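Local structure of putative isocitrate dehydrogenase, NAD-dependent (Methylococcus capsulatus, 6LKY) at residues M329-A332 with I333-V337; R299-R302 with A303-V307; S57-A60 with N61-C64. The protein probably catalyses the NAD-dependent oxidative decarboxylation of isocitrate to 2-oxoglutarate with the help of magnesium. The protein carries 1 engineered substitution. All blocks are in the same frame, centred on the assembly; numbering follows the deposited sequence. Where two conformers were deposited one is given.

Interaction 1: M329-A332 with I333-V337; sequences MAEA and IVERV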
ATOM      1  N   MET A 329     -24.697   6.880  18.504  1.00 34.47           N
ATOM      2  CA  MET A 329     -23.350   6.663  18.972  1.00 40.92           C
ATOM      3  C   MET A 329     -22.781   7.950  19.526  1.00 35.16           C
ATOM      4  O   MET A 329     -22.120   7.943  20.571  1.00 41.53           O
ATOM      5  CB  MET A 329     -22.507   6.106  17.832  1.00 37.81           C
ATOM      6  CG  MET A 329     -21.151   5.694  18.290  1.00 39.67           C
ATOM      7  SD  MET A 329     -20.209   4.794  17.057  1.00 38.42           S
ATOM      8  CE  MET A 329     -18.774   4.405  18.051  1.00 26.34           C
ATOM      9  N   ALA A 330     -23.099   9.079  18.873  1.00 35.17           N
ATOM     10  CA  ALA A 330     -22.657  10.368  19.393  1.00 44.02           C
ATOM     11  C   ALA A 330     -23.261  10.634  20.783  1.00 42.45           C
ATOM     12  O   ALA A 330     -22.569  11.118  21.681  1.00 35.92           O
ATOM     13  CB  ALA A 330     -23.016  11.495  18.410  1.00 36.04           C
ATOM     14  N   GLU A 331     -24.560  10.344  20.982  1.00 42.35           N
ATOM     15  CA  GLU A 331     -25.178  10.595  22.290  1.00 48.31           C
ATOM     16  C   GLU A 331     -24.584   9.707  23.354  1.00 44.43           C
ATOM     17  O   GLU A 331     -24.306  10.185  24.453  1.00 44.62           O
ATOM     18  CB  GLU A 331     -26.695  10.417  22.259  1.00 50.72           C
ATOM     19  CG  GLU A 331     -27.487  11.717  22.441  1.00 65.35           C
ATOM     20  CD  GLU A 331     -27.104  12.412  23.775  1.00 67.64           C
ATOM     21  OE1 GLU A 331     -26.722  13.613  23.722  1.00 69.74           O
ATOM     22  OE2 GLU A 331     -27.019  11.750  24.894  1.00 69.23           O
ATOM     23  N   ALA A 332     -24.328   8.430  23.025  1.00 45.52           N
ATOM     24  CA  ALA A 332     -23.646   7.528  23.959  1.00 40.81           C
ATOM     25  C   ALA A 332     -22.287   8.078  24.374  1.00 45.94           C
ATOM     26  O   ALA A 332     -21.932   8.091  25.568  1.00 56.23           O
ATOM     27  CB  ALA A 332     -23.483   6.132  23.346  1.00 47.32           C
ATOM     28  N   ILE A 333     -21.533   8.591  23.402  1.00 43.76           N
ATOM     29  CA  ILE A 333     -20.229   9.140  23.729  1.00 49.85           C
ATOM     30  C   ILE A 333     -20.378  10.397  24.578  1.00 40.51           C
ATOM     31  O   ILE A 333     -19.585  10.618  25.492  1.00 39.01           O
ATOM     32  CB  ILE A 333     -19.398   9.389  22.452  1.00 40.66           C
ATOM     33  CG1 ILE A 333     -19.092   8.065  21.748  1.00 40.43           C
ATOM     34  CG2 ILE A 333     -18.051  10.056  22.797  1.00 32.07           C
ATOM     35  CD1 ILE A 333     -18.635   8.225  20.304  1.00 30.39           C
ATOM     36  N   VAL A 334     -21.362  11.253  24.277  1.00 41.20           N
ATOM     37  CA  VAL A 334     -21.582  12.465  25.074  1.00 51.72           C
ATOM     38  C   VAL A 334     -21.877  12.096  26.522  1.00 49.84           C
ATOM     39  O   VAL A 334     -21.268  12.626  27.470  1.00 53.02           O
ATOM     40  CB  VAL A 334     -22.724  13.298  24.454  1.00 49.46           C
ATOM     41  CG1 VAL A 334     -23.293  14.290  25.461  1.00 51.99           C
ATOM     42  CG2 VAL A 334     -22.252  14.027  23.186  1.00 39.84           C
ATOM     43  N   GLU A 335     -22.756  11.113  26.705  1.00 47.72           N
ATOM     44  CA  GLU A 335     -23.127  10.684  28.044  1.00 54.79           C
ATOM     45  C   GLU A 335     -21.918  10.146  28.804  1.00 60.32           C
ATOM     46  O   GLU A 335     -21.766  10.414  30.005  1.00 65.78           O
ATOM     47  CB  GLU A 335     -24.227   9.625  27.948  1.00 55.26           C
ATOM     48  CG  GLU A 335     -25.601  10.184  27.517  1.00 58.50           C
ATOM     49  CD  GLU A 335     -26.570   9.111  27.034  1.00 69.03           C
ATOM     50  OE1 GLU A 335     -27.644   9.480  26.497  1.00 62.99           O
ATOM     51  OE2 GLU A 335     -26.258   7.909  27.186  1.00 70.59           O
ATOM     52  N   ARG A 336     -21.043   9.381  28.119  1.00 54.67           N
ATOM     53  CA  ARG A 336     -19.831   8.850  28.760  1.00 46.07           C
ATOM     54  C   ARG A 336     -18.793   9.929  29.038  1.00 49.54           C
ATOM     55  O   ARG A 336     -18.162   9.925  30.103  1.00 56.89           O
ATOM     56  CB  ARG A 336     -19.205   7.763  27.893  1.00 48.57           C
ATOM     57  CG  ARG A 336     -20.051   6.546  27.736  1.00 52.36           C
ATOM     58  CD  ARG A 336     -19.698   5.503  28.767  1.00 62.71           C
ATOM     59  NE  ARG A 336     -20.450   5.675  30.003  1.00 79.20           N
ATOM     60  CZ  ARG A 336     -20.121   5.123  31.166  1.00 80.62           C
ATOM     61  NH1 ARG A 336     -19.038   4.361  31.263  1.00 71.42           N
ATOM     62  NH2 ARG A 336     -20.881   5.330  32.235  1.00 72.46           N
ATOM     63  N   VAL A 337     -18.627  10.884  28.115  1.00 54.73           N
ATOM     64  CA  VAL A 337     -17.712  11.998  28.346  1.00 56.65           C
ATOM     65  C   VAL A 337     -18.100  12.644  29.640  1.00 68.26           C
ATOM     66  O   VAL A 337     -17.285  13.251  30.350  1.00 67.73           O
ATOM     67  CB  VAL A 337     -17.802  13.046  27.214  1.00 54.15           C
ATOM     68  CG1 VAL A 337     -17.222  14.408  27.668  1.00 51.61           C
ATOM     69  CG2 VAL A 337     -17.104  12.594  25.963  1.00 52.84           C
TER
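Ile333 lies one helical turn after Met329 and leans back along it. Ile333 N bonds to Met329 O at 3.0 Å. With CG1 beside its own backbone N (chi1 -65°), the longer branch folds back over that same carbonyl, and Ile333 CG1 comes to 3.3 Å from Met329 O. Ile333 CD1, at the end of the branch, meets Met329 CG at 4.1 Å, and the two side chains cross obliquely. Met329 is extended throughout, and its side chain also touches Ile308 of helix 294-310 and Thr278 of helix 278-290. With an alanine at this position in place of Ile333, a gap would probably open beside Met329 CG, and the contacts with Val23 and Ile281 would be lost.

These residues belong to helix 326-337, the last helix of the chain and an amphipathic helix of the isocitrate and isopropylmalate dehydrogenase fold. Met329, Ala330 and Ile333 are on its buried side. There Ala330 rests on Ala19 of helix 13-26, while Ile333 also reaches helix 278-290.

Ala332 sits nearer the solvent. Ala332 O takes the N-H of Arg336 N at 3.0 Å, and Arg336 CG packs 3.3 Å from Ala332 O. Glu331 is on the exposed side. Glu331 O accepts Glu335 N at 2.9 Å. The chain of Glu331 bends at chi2 and brings Glu331 OE1 to 3.9 Å from Val334 CG1. Glu331 OE2 comes to 2.8 Å from Glu335 OE1. The side chains cross at about a right angle, with their carboxylate planes 54° apart. Two acceptors this close would repel if both are charged. A raised pKa on one of them is possible, but the exact placing of these exposed ends is doubtful.

Interaction 2: R299-R302 with A303-V307; sequences RIER and AVREV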
ATOM      1  N   ARG A 299     -10.528  12.628  28.196  1.00 35.76           N
ATOM      2  CA  ARG A 299     -11.904  12.265  28.535  1.00 49.93           C
ATOM      3  C   ARG A 299     -12.694  11.866  27.295  1.00 44.45           C
ATOM      4  O   ARG A 299     -13.450  10.883  27.319  1.00 38.03           O
ATOM      5  CB  ARG A 299     -12.582  13.421  29.278  1.00 45.56           C
ATOM      6  CG  ARG A 299     -12.054  13.602  30.700  1.00 50.11           C
ATOM      7  CD  ARG A 299     -12.491  14.922  31.331  1.00 51.65           C
ATOM      8  NE  ARG A 299     -13.943  15.028  31.374  1.00 51.37           N
ATOM      9  CZ  ARG A 299     -14.620  16.120  31.045  1.00 54.93           C
ATOM     10  NH1 ARG A 299     -13.966  17.211  30.677  1.00 50.12           N
ATOM     11  NH2 ARG A 299     -15.948  16.127  31.102  1.00 55.73           N
ATOM     12  N   ILE A 300     -12.515  12.600  26.193  1.00 40.75           N
ATOM     13  CA  ILE A 300     -13.138  12.198  24.934  1.00 41.65           C
ATOM     14  C   ILE A 300     -12.681  10.794  24.550  1.00 41.52           C
ATOM     15  O   ILE A 300     -13.495   9.924  24.201  1.00 37.73           O
ATOM     16  CB  ILE A 300     -12.814  13.213  23.822  1.00 42.03           C
ATOM     17  CG1 ILE A 300     -13.570  14.518  24.031  1.00 39.31           C
ATOM     18  CG2 ILE A 300     -13.165  12.642  22.442  1.00 40.88           C
ATOM     19  CD1 ILE A 300     -13.179  15.601  23.042  1.00 36.44           C
ATOM     20  N   GLU A 301     -11.366  10.548  24.621  1.00 38.54           N
ATOM     21  CA  GLU A 301     -10.857   9.251  24.172  1.00 48.61           C
ATOM     22  C   GLU A 301     -11.368   8.116  25.054  1.00 45.46           C
ATOM     23  O   GLU A 301     -11.761   7.050  24.545  1.00 39.30           O
ATOM     24  CB  GLU A 301      -9.329   9.273  24.132  1.00 46.51           C
ATOM     25  CG  GLU A 301      -8.715   7.961  23.685  1.00 49.76           C
ATOM     26  CD  GLU A 301      -7.237   8.078  23.354  1.00 58.96           C
ATOM     27  OE1 GLU A 301      -6.682   9.196  23.466  1.00 63.95           O
ATOM     28  OE2 GLU A 301      -6.632   7.050  22.979  1.00 65.73           O
ATOM     29  N   ARG A 302     -11.366   8.329  26.376  0.53 44.39           N
ATOM     30  CA  ARG A 302     -11.906   7.345  27.309  0.53 43.02           C
ATOM     31  C   ARG A 302     -13.373   7.049  27.015  0.53 43.45           C
ATOM     32  O   ARG A 302     -13.794   5.885  27.019  0.53 43.54           O
ATOM     33  CB  ARG A 302     -11.733   7.852  28.746  0.53 47.67           C
ATOM     34  CG  ARG A 302     -12.026   6.818  29.825  0.53 50.01           C
ATOM     35  CD  ARG A 302     -11.678   7.320  31.224  0.53 49.39           C
ATOM     36  NE  ARG A 302     -10.520   8.215  31.246  0.53 51.68           N
ATOM     37  CZ  ARG A 302     -10.533   9.441  31.766  0.53 50.22           C
ATOM     38  NH1 ARG A 302     -11.645   9.924  32.308  0.53 48.93           N
ATOM     39  NH2 ARG A 302      -9.434  10.185  31.746  0.53 47.59           N
ATOM     40  N   ALA A 303     -14.165   8.091  26.762  1.00 34.83           N
ATOM     41  CA  ALA A 303     -15.585   7.900  26.473  1.00 39.11           C
ATOM     42  C   ALA A 303     -15.789   7.082  25.198  1.00 42.02           C
ATOM     43  O   ALA A 303     -16.643   6.180  25.149  1.00 39.69           O
ATOM     44  CB  ALA A 303     -16.278   9.259  26.372  1.00 40.49           C
ATOM     45  N   VAL A 304     -15.028   7.401  24.142  1.00 35.78           N
ATOM     46  CA  VAL A 304     -15.124   6.630  22.902  1.00 34.56           C
ATOM     47  C   VAL A 304     -14.787   5.165  23.155  1.00 33.31           C
ATOM     48  O   VAL A 304     -15.486   4.246  22.696  1.00 31.85           O
ATOM     49  CB  VAL A 304     -14.202   7.224  21.823  1.00 39.30           C
ATOM     50  CG1 VAL A 304     -14.099   6.255  20.640  1.00 29.26           C
ATOM     51  CG2 VAL A 304     -14.692   8.592  21.387  1.00 26.36           C
ATOM     52  N   ARG A 305     -13.682   4.924  23.859  1.00 33.87           N
ATOM     53  CA  ARG A 305     -13.273   3.548  24.114  1.00 39.31           C
ATOM     54  C   ARG A 305     -14.324   2.796  24.926  1.00 44.88           C
ATOM     55  O   ARG A 305     -14.630   1.636  24.630  1.00 43.43           O
ATOM     56  CB  ARG A 305     -11.913   3.541  24.804  1.00 40.58           C
ATOM     57  CG  ARG A 305     -10.810   3.953  23.851  1.00 46.79           C
ATOM     58  CD  ARG A 305      -9.460   4.087  24.511  1.00 48.45           C
ATOM     59  NE  ARG A 305      -8.433   4.383  23.517  1.00 51.24           N
ATOM     60  CZ  ARG A 305      -7.878   3.483  22.709  1.00 54.88           C
ATOM     61  NH1 ARG A 305      -8.210   2.198  22.792  1.00 36.45           N
ATOM     62  NH2 ARG A 305      -6.964   3.867  21.828  1.00 51.21           N
ATOM     63  N   GLU A 306     -14.908   3.446  25.940  1.00 45.73           N
ATOM     64  CA  GLU A 306     -15.946   2.796  26.732  1.00 46.55           C
ATOM     65  C   GLU A 306     -17.149   2.435  25.867  1.00 45.16           C
ATOM     66  O   GLU A 306     -17.693   1.328  25.977  1.00 38.75           O
ATOM     67  CB  GLU A 306     -16.367   3.698  27.894  1.00 48.55           C
ATOM     68  CG  GLU A 306     -15.375   3.710  29.064  1.00 55.24           C
ATOM     69  CD  GLU A 306     -15.531   4.928  29.966  1.00 63.13           C
ATOM     70  OE1 GLU A 306     -16.444   5.746  29.716  1.00 63.40           O
ATOM     71  OE2 GLU A 306     -14.727   5.074  30.918  1.00 64.47           O
ATOM     72  N   VAL A 307     -17.570   3.350  24.987  1.00 41.63           N
ATOM     73  CA  VAL A 307     -18.745   3.065  24.166  1.00 36.74           C
ATOM     74  C   VAL A 307     -18.464   1.926  23.189  1.00 40.52           C
ATOM     75  O   VAL A 307     -19.323   1.066  22.957  1.00 44.78           O
ATOM     76  CB  VAL A 307     -19.213   4.336  23.438  1.00 45.31           C
ATOM     77  CG1 VAL A 307     -20.272   3.989  22.388  1.00 47.97           C
ATOM     78  CG2 VAL A 307     -19.748   5.348  24.437  1.00 45.42           C
TER
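Ala303 N bonds to Arg299 O at 2.9 Å, the first of four consecutive i to i+4 bonds across 299-302 and 303-307. Val304, Arg305 and Glu306 follow, each donating its N-H to the carbonyl of Ile300, Glu301 and Arg302 in turn. The backbone is regular alpha helix throughout.

The main side-chain pair is Glu301 with Arg305. They lie side by side and point the same way. Arg305 CG lies beside its own backbone N (chi1 -71°), and the chain is extended from there to NE, which runs it back along Glu301. Arg305 NE bonds to Glu301 OE2 at 3.3 Å in a salt bridge. The oxygen uses its anti lone pair and lies close to the guanidinium plane. Arg305 NH2 adds a weak bond to Glu301 OE2 at 3.4 Å. NH1 is bonded to Ser99 O, and Phe100 makes a cation-pi contact. Glu301, Ser99 and Phe100 would together limit the rotation of the group.

Arg302 and Glu306 also run alongside each other. In this one of two conformers of Arg302, the nearest side-chain approach is Arg302 CG to Glu306 OE2, at 3.4 Å. Their charged atoms stay apart.

On the inner side, Ile300 and Val304 pack on Ile281 of helix 278-290. Ala303 meets Val337 of helix 326-337. Arg299 bonds to Thr27 O and Val337 O. Helix 294-310 packs against both helices, which also meet each other through Ile281 and Ile333.

Interaction 3: S57-A60 with N61-C64; sequences SIRA and NRIC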
ATOM      1  N   SER A  57      -9.779  32.818   7.089  1.00 34.83           N
ATOM      2  CA  SER A  57     -10.210  32.421   8.426  1.00 33.44           C
ATOM      3  C   SER A  57      -9.207  31.478   9.076  1.00 37.74           C
ATOM      4  O   SER A  57      -8.884  31.626  10.263  1.00 37.33           O
ATOM      5  CB  SER A  57     -11.595  31.773   8.356  1.00 29.88           C
ATOM      6  OG  SER A  57     -11.902  31.077   9.553  1.00 35.77           O
ATOM      7  N   ILE A  58      -8.711  30.489   8.321  1.00 35.36           N
ATOM      8  CA  ILE A  58      -7.756  29.559   8.918  1.00 33.40           C
ATOM      9  C   ILE A  58      -6.452  30.274   9.259  1.00 31.20           C
ATOM     10  O   ILE A  58      -5.854  30.032  10.311  1.00 36.48           O
ATOM     11  CB  ILE A  58      -7.499  28.341   8.008  1.00 31.74           C
ATOM     12  CG1 ILE A  58      -8.807  27.613   7.707  1.00 35.08           C
ATOM     13  CG2 ILE A  58      -6.510  27.386   8.693  1.00 31.67           C
ATOM     14  CD1 ILE A  58      -8.695  26.546   6.634  1.00 29.74           C
ATOM     15  N   ARG A  59      -5.996  31.175   8.389  1.00 32.72           N
ATOM     16  CA  ARG A  59      -4.751  31.868   8.701  1.00 37.32           C
ATOM     17  C   ARG A  59      -4.913  32.837   9.856  1.00 41.79           C
ATOM     18  O   ARG A  59      -3.936  33.132  10.548  1.00 45.43           O
ATOM     19  CB  ARG A  59      -4.209  32.572   7.469  1.00 40.49           C
ATOM     20  CG  ARG A  59      -3.773  31.582   6.437  1.00 43.71           C
ATOM     21  CD  ARG A  59      -2.737  32.140   5.515  1.00 50.40           C
ATOM     22  NE  ARG A  59      -3.328  32.540   4.253  1.00 50.09           N
ATOM     23  CZ  ARG A  59      -2.886  32.112   3.082  1.00 46.13           C
ATOM     24  NH1 ARG A  59      -1.862  31.273   3.048  1.00 48.79           N
ATOM     25  NH2 ARG A  59      -3.467  32.517   1.960  1.00 55.39           N
ATOM     26  N   ALA A  60      -6.123  33.351  10.077  1.00 44.65           N
ATOM     27  CA  ALA A  60      -6.362  34.186  11.250  1.00 42.29           C
ATOM     28  C   ALA A  60      -6.388  33.345  12.521  1.00 39.84           C
ATOM     29  O   ALA A  60      -5.717  33.673  13.503  1.00 46.09           O
ATOM     30  CB  ALA A  60      -7.672  34.971  11.092  1.00 34.86           C
ATOM     31  N   ASN A  61      -7.160  32.254  12.518  1.00 40.84           N
ATOM     32  CA  ASN A  61      -7.363  31.474  13.737  1.00 35.60           C
ATOM     33  C   ASN A  61      -6.222  30.513  14.050  1.00 39.13           C
ATOM     34  O   ASN A  61      -6.007  30.199  15.225  1.00 36.28           O
ATOM     35  CB  ASN A  61      -8.674  30.694  13.647  1.00 40.67           C
ATOM     36  CG  ASN A  61      -9.880  31.602  13.515  1.00 42.28           C
ATOM     37  OD1 ASN A  61      -9.822  32.782  13.877  1.00 46.72           O
ATOM     38  ND2 ASN A  61     -10.984  31.056  13.009  1.00 36.61           N
ATOM     39  N   ARG A  62      -5.547  29.977  13.029  1.00 38.86           N
ATOM     40  CA  ARG A  62      -4.408  29.059  13.111  1.00 42.09           C
ATOM     41  C   ARG A  62      -4.845  27.638  13.461  1.00 40.58           C
ATOM     42  O   ARG A  62      -3.990  26.749  13.496  1.00 47.30           O
ATOM     43  CB  ARG A  62      -3.328  29.483  14.128  1.00 40.12           C
ATOM     44  CG  ARG A  62      -2.723  30.880  13.938  1.00 43.09           C
ATOM     45  CD  ARG A  62      -2.577  31.315  12.471  1.00 53.50           C
ATOM     46  NE  ARG A  62      -1.481  30.672  11.734  1.00 61.19           N
ATOM     47  CZ  ARG A  62      -1.082  31.040  10.514  1.00 49.01           C
ATOM     48  NH1 ARG A  62      -1.668  32.058   9.900  1.00 54.24           N
ATOM     49  NH2 ARG A  62      -0.086  30.409   9.910  1.00 58.27           N
ATOM     50  N   ILE A  63      -6.126  27.393  13.740  1.00 38.73           N
ATOM     51  CA  ILE A  63      -6.632  26.065  14.073  1.00 32.30           C
ATOM     52  C   ILE A  63      -7.886  25.804  13.249  1.00 34.26           C
ATOM     53  O   ILE A  63      -8.754  26.676  13.123  1.00 32.79           O
ATOM     54  CB  ILE A  63      -6.939  25.915  15.579  1.00 37.12           C
ATOM     55  CG1 ILE A  63      -5.752  26.377  16.426  1.00 38.58           C
ATOM     56  CG2 ILE A  63      -7.290  24.475  15.914  1.00 29.48           C
ATOM     57  CD1 ILE A  63      -4.543  25.458  16.327  1.00 43.31           C
ATOM     58  N   CYS A  64      -7.987  24.595  12.700  1.00 34.73           N
ATOM     59  CA  CYS A  64      -9.089  24.241  11.820  1.00 32.66           C
ATOM     60  C   CYS A  64      -9.531  22.815  12.104  1.00 29.56           C
ATOM     61  O   CYS A  64      -8.708  21.925  12.328  1.00 31.67           O
ATOM     62  CB  CYS A  64      -8.699  24.413  10.342  1.00 24.82           C
ATOM     63  SG  CYS A  64     -10.016  24.031   9.167  1.00 33.90           S
TER
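The guanidinium of Arg62 meets the carbonyl of Arg59 with its edge. Arg59 O lies close to the guanidinium plane, 2.6 Å from Arg62 NH1. The donor in turn lies in the carbonyl plane, on a lone pair, at a C=O...N angle of 117°. The Arg62 chain makes this possible: it bends at chi2 and chi3, which curls it back to the last turn of the helix. Arg62 CD passes 3.0 Å from Arg59 O. The two arginine side chains cross at a slant, and their guanidinium planes are 28° apart. Arg62 NE bonds on to Asp255 O.

The Asn61 amide lies near Ser57, with Asn61 ND2 3.6 Å from Ser57 OG. Both groups find their main partner in Thr5 OG1 on strand 2-7. Asp34 OD2 bonds to Ser57 OG and more weakly to Asn61 ND2.

Asn61 N bonds to Ser57 O, and Arg62 N bonds to Ile58 O at 2.7 Å. Arg62 then has positive phi (77°) and ends the helix. Two residues on, Cys64 points back at the helix. Cys64 SG, anti to the backbone N, touches Ile58 CD1 at 3.8 Å.

Helix 52-61 thus ends in a tight turn into strand 63-66. The strand pairs in parallel with 2-7 on one side and 257-261 on the other. This is the return half of a beta-alpha-beta crossover from strand 31-35, and it leads the chain to Lys66 and Leu69, which bind NAD.

Along the chain, interaction 3 comes first, then interaction 2, then interaction 1. Interactions 1 and 2 are neighbours, with centres about 8 Å apart. They lie on successive helices, 326-337 and 294-310, which pack together through Arg336 and Val307. A weak, long ion pair joins Arg336 to Glu306. Interaction 3 is apart, with its centre about 28 Å from each of the others, at the junction of helix 52-61 and strand 63-66 in the large mixed sheet. Helix 278-290 is a common neighbour. It touches the two later helices at Ile281 and strand 63-66 at Ile63, and probably helps to set the C-terminal helices against the sheet.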